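Local atomic coordinates of Carboxylesterase/phospholipase family protein (Francisella tularensis subsp. tularensis, PDB entry 4F21), a protein that probably hydrolyses carboxylic ester bonds as a serine hydrolase of the alpha/beta hydrolase superfamily, related to carboxylesterases and phospholipases. Residues 168-171 with 172-176; 228-231 with 232-235. All coordinates share one frame; numbering follows the deposited sequence.

Interaction 1 of 2, residues 168-171 with 172-176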
loop_
_atom_site.group_PDB
_atom_site.type_symbol
_atom_site.label_atom_id
_atom_site.label_comp_id
_atom_site.label_asym_id
_atom_site.label_seq_id
_atom_site.Cartn_x
_atom_site.Cartn_y
_atom_site.Cartn_z
ATOM N N PRO A 168 9.708 4.035 5.706
ATOM C CA PRO A 168 10.953 3.652 6.380
ATOM C C PRO A 168 12.063 3.322 5.393
ATOM O O PRO A 168 11.781 3.057 4.225
ATOM C CB PRO A 168 10.553 2.383 7.129
ATOM C CG PRO A 168 9.544 1.763 6.246
ATOM C CD PRO A 168 8.764 2.907 5.635
ATOM N N ALA A 169 13.305 3.336 5.872
ATOM C CA ALA A 169 14.472 2.994 5.060
ATOM C C ALA A 169 14.500 3.748 3.733
ATOM O O ALA A 169 14.905 3.201 2.708
ATOM C CB ALA A 169 14.537 1.490 4.821
ATOM N N TRP A 170 14.064 5.004 3.766
ATOM C CA TRP A 170 14.014 5.836 2.570
ATOM C C TRP A 170 15.396 5.997 1.942
ATOM O O TRP A 170 15.515 6.183 0.734
ATOM C CB TRP A 170 13.390 7.199 2.890
ATOM C CG TRP A 170 13.401 8.173 1.743
ATOM C CD1 TRP A 170 14.175 9.292 1.628
ATOM C CD2 TRP A 170 12.605 8.112 0.553
ATOM N NE1 TRP A 170 13.907 9.930 0.442
ATOM C CE2 TRP A 170 12.949 9.226 -0.236
ATOM C CE3 TRP A 170 11.637 7.223 0.079
ATOM C CZ2 TRP A 170 12.358 9.477 -1.471
ATOM C CZ3 TRP A 170 11.050 7.475 -1.146
ATOM C CH2 TRP A 170 11.412 8.591 -1.907
ATOM N N ASP A 171 16.437 5.906 2.764
ATOM C CA ASP A 171 17.808 5.990 2.273
ATOM C C ASP A 171 18.216 4.762 1.456
ATOM O O ASP A 171 18.955 4.879 0.478
ATOM C CB ASP A 171 18.786 6.213 3.429
ATOM C CG ASP A 171 18.946 7.678 3.783
ATOM O OD1 ASP A 171 18.042 8.472 3.445
ATOM O OD2 ASP A 171 19.975 8.037 4.396
ATOM N N ASN A 172 17.729 3.590 1.855
ATOM C CA ASN A 172 18.090 2.344 1.184
ATOM C C ASN A 172 17.360 2.099 -0.132
ATOM O O ASN A 172 17.843 1.354 -0.986
ATOM C CB ASN A 172 17.866 1.147 2.112
ATOM C CG ASN A 172 19.024 0.918 3.060
ATOM O OD1 ASN A 172 20.155 1.321 2.789
ATOM N ND2 ASN A 172 18.749 0.259 4.175
ATOM N N PHE A 173 16.198 2.724 -0.295
ATOM C CA PHE A 173 15.345 2.440 -1.443
ATOM C C PHE A 173 15.199 3.612 -2.416
ATOM O O PHE A 173 14.576 3.474 -3.467
ATOM C CB PHE A 173 13.959 1.988 -0.970
ATOM C CG PHE A 173 13.963 0.691 -0.204
ATOM C CD1 PHE A 173 13.673 -0.506 -0.839
ATOM C CD2 PHE A 173 14.246 0.670 1.153
ATOM C CE1 PHE A 173 13.670 -1.697 -0.137
ATOM C CE2 PHE A 173 14.246 -0.519 1.859
ATOM C CZ PHE A 173 13.959 -1.703 1.214
ATOM N N LYS A 174 15.777 4.759 -2.072
ATOM C CA LYS A 174 15.593 5.974 -2.866
ATOM C C LYS A 174 16.261 5.926 -4.241
ATOM O O LYS A 174 15.789 6.559 -5.185
ATOM C CB LYS A 174 16.079 7.203 -2.091
ATOM C CG LYS A 174 17.548 7.148 -1.700
ATOM C CD LYS A 174 17.865 8.124 -0.581
ATOM C CE LYS A 174 17.404 9.528 -0.914
ATOM N NZ LYS A 174 17.686 10.462 0.206
ATOM N N GLY A 175 17.354 5.179 -4.353
ATOM C CA GLY A 175 18.097 5.112 -5.599
ATOM C C GLY A 175 17.563 4.064 -6.555
ATOM O O GLY A 175 17.796 4.129 -7.763
ATOM N N LYS A 176 16.833 3.097 -6.010
ATOM C CA LYS A 176 16.329 1.976 -6.791
ATOM C C LYS A 176 15.011 2.307 -7.482
ATOM O O LYS A 176 14.355 1.418 -8.032
ATOM C CB LYS A 176 16.145 0.755 -5.888
ATOM C CG LYS A 176 17.364 0.423 -5.045
ATOM C CD LYS A 176 17.052 -0.659 -4.021
ATOM C CE LYS A 176 16.653 -1.966 -4.690
ATOM N NZ LYS A 176 17.755 -2.530 -5.519
#
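The indole of W170 has K174 CB over one face, 4.2 Å above the ring plane and displaced toward the rim; farther out the lysine chain passes the pyrrole end, where K174 CE is 3.8 Å from W170 NE1. The phenyl ring of F173, by contrast, is met at its edge, with A169 O in the ring plane 3.0 Å from F173 CD2, while A169 CB packs 3.6 Å from F173 CE2. With CG anti to the backbone N (chi1 175°), the W170 ring lies beside its own carbonyl carbon, on the side where K174, one turn on, passes it; the two side chains cross nearly at right angles.

These contacts gather round the start of the short helix 170-173, which lies on the crossover from strand 159-163 to strand 186-191, a beta-alpha-beta unit of the alpha/beta hydrolase fold. A169 sits at the N-cap, and A169 O takes a bond from N172 N (3.0 Å, bent to 130° at the hydrogen, the donor standing above the carbonyl plane) and a weak one from F173 N. The F173 ring stacks on Y148 of helix 144-150 and touches I114 of helix 111-126. On the solvent side the lysine chain, bent at chi3, runs beside D171, and D171 OD1 to K174 NZ is a long salt bridge at 3.8 Å.

Interaction 2 of 2, residues 228-231 with 232-235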
loop_
_atom_site.group_PDB
_atom_site.type_symbol
_atom_site.label_atom_id
_atom_site.label_comp_id
_atom_site.label_asym_id
_atom_site.label_seq_id
_atom_site.Cartn_x
_atom_site.Cartn_y
_atom_site.Cartn_z
ATOM N N VAL A 228 -9.637 2.571 9.442
ATOM C CA VAL A 228 -10.245 2.981 8.183
ATOM C C VAL A 228 -11.704 3.338 8.425
ATOM O O VAL A 228 -12.465 2.525 8.952
ATOM C CB VAL A 228 -10.166 1.854 7.127
ATOM C CG1 VAL A 228 -10.994 2.191 5.903
ATOM C CG2 VAL A 228 -8.718 1.586 6.733
ATOM N N CYS A 229 -12.090 4.551 8.036
ATOM C CA CYS A 229 -13.453 5.031 8.242
ATOM C C CYS A 229 -14.319 4.896 6.989
ATOM O O CYS A 229 -13.898 4.341 5.973
ATOM C CB CYS A 229 -13.448 6.476 8.730
ATOM S SG CYS A 229 -12.807 7.641 7.523
ATOM N N MET A 230 -15.524 5.399 7.087
ATOM C CA MET A 230 -16.503 5.239 6.038
ATOM C C MET A 230 -16.343 6.226 4.892
ATOM O O MET A 230 -16.564 5.872 3.762
ATOM C CB MET A 230 -17.916 5.233 6.622
ATOM C CG MET A 230 -18.382 3.892 7.140
ATOM S SD MET A 230 -18.926 2.612 5.937
ATOM C CE MET A 230 -17.515 2.480 4.892
ATOM N N GLU A 231 -15.939 7.449 5.195
ATOM C CA GLU A 231 -15.662 8.480 4.199
ATOM C C GLU A 231 -14.446 8.037 3.397
ATOM O O GLU A 231 -14.406 8.149 2.167
ATOM C CB GLU A 231 -15.362 9.818 4.888
ATOM C CG GLU A 231 -16.433 10.253 5.899
ATOM C CD GLU A 231 -17.745 10.650 5.239
ATOM O OE1 GLU A 231 -17.747 10.893 4.013
ATOM O OE2 GLU A 231 -18.773 10.711 5.946
ATOM N N GLU A 232 -13.467 7.490 4.112
ATOM C CA GLU A 232 -12.257 6.960 3.499
ATOM C C GLU A 232 -12.591 5.804 2.571
ATOM O O GLU A 232 -12.032 5.701 1.495
ATOM C CB GLU A 232 -11.274 6.500 4.573
ATOM C CG GLU A 232 -9.959 5.984 4.028
ATOM C CD GLU A 232 -8.955 5.716 5.124
ATOM O OE1 GLU A 232 -9.342 5.779 6.312
ATOM O OE2 GLU A 232 -7.781 5.443 4.800
ATOM N N ILE A 233 -13.511 4.941 2.991
ATOM C CA ILE A 233 -13.939 3.814 2.166
ATOM C C ILE A 233 -14.563 4.318 0.868
ATOM O O ILE A 233 -14.283 3.801 -0.219
ATOM C CB ILE A 233 -14.927 2.909 2.920
ATOM C CG1 ILE A 233 -14.170 1.961 3.849
ATOM C CG2 ILE A 233 -15.749 2.089 1.956
ATOM C CD1 ILE A 233 -13.328 0.947 3.113
ATOM N N LYS A 234 -15.395 5.346 0.993
ATOM C CA LYS A 234 -15.956 6.015 -0.177
ATOM C C LYS A 234 -14.851 6.522 -1.101
ATOM O O LYS A 234 -14.916 6.325 -2.317
ATOM C CB LYS A 234 -16.859 7.181 0.241
ATOM C CG LYS A 234 -17.402 7.986 -0.928
ATOM C CD LYS A 234 -17.846 9.378 -0.503
ATOM C CE LYS A 234 -18.309 10.186 -1.710
ATOM N NZ LYS A 234 -18.576 11.613 -1.369
ATOM N N ASP A 235 -13.836 7.167 -0.528
ATOM C CA ASP A 235 -12.742 7.708 -1.335
ATOM C C ASP A 235 -11.896 6.625 -2.022
ATOM O O ASP A 235 -11.402 6.821 -3.133
ATOM C CB ASP A 235 -11.846 8.629 -0.503
ATOM C CG ASP A 235 -12.318 10.069 -0.517
ATOM O OD1 ASP A 235 -13.183 10.402 -1.354
ATOM O OD2 ASP A 235 -11.811 10.867 0.303
#
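C229 and E232 bond to each other's backbone N across the first turn of helix 230-243, a capping box. The thiol of C229 lies between its own backbone N and carbonyl carbon (chi1 65°), a placement that swings SG in front of the helix start, where it accepts from E232 N at 3.5 Å with a fairly straight 156° at the hydrogen. In return E232, extended with CG anti to its backbone N, sends its carboxylate back along the chain, and OE1 receives a weak bond from C229 N, also at 3.5 Å. The sulfur additionally rests against E232 CB.

I233 is clasped from two directions. V228 crosses it at about a right angle, CG1 lying 3.8 Å from I233 CG1, whereas M230 comes over obliquely: bends at chi2 and chi3 fold its chain back until the terminal CE is 3.3 Å from I233 CB and beside CG2. The backbone bonds of the helix begin here, I233 N to C229 O at 3.1 Å, followed by K234 N to M230 O and D235 N to E231 O. I233 also packs on I56, and C229 and E232 lie against Y221 of strand 216-221, whose hydroxyl is hydrogen-bonded to D235 OD2.

Chemically, the cap is a modest one. A thiol is a poorer acceptor than the serine, threonine or aspartate oxygen usual at an N-cap, and both side-chain bonds are long; even so, two amides at the helix start have acceptors, and the carboxylate of the buried E232, directed to this end, would probably be favoured by the helix dipole if ionised.

Interaction 1 comes first along the chain; the two contacts have 30 Å between centres, with the middle of the molecule between them, and about 17 Å between nearest atoms. Both are helix N-termini within the same alpha/beta hydrolase fold, built on one mixed sheet. Helix 170-173 follows strand 159-163 and leads on to strand 186-191, whereas helix 230-243 comes after the edge strand 216-221 and runs close to the C-terminus. Between the two ranges lies D194, and H226 just precedes 228-231; with S140 they have the geometry of a Ser-His-Asp triad, consistent with a serine hydrolase. Each helix start packs against its own surroundings: helices 144-150 and 111-126 for interaction 1, strand 216-221 for interaction 2.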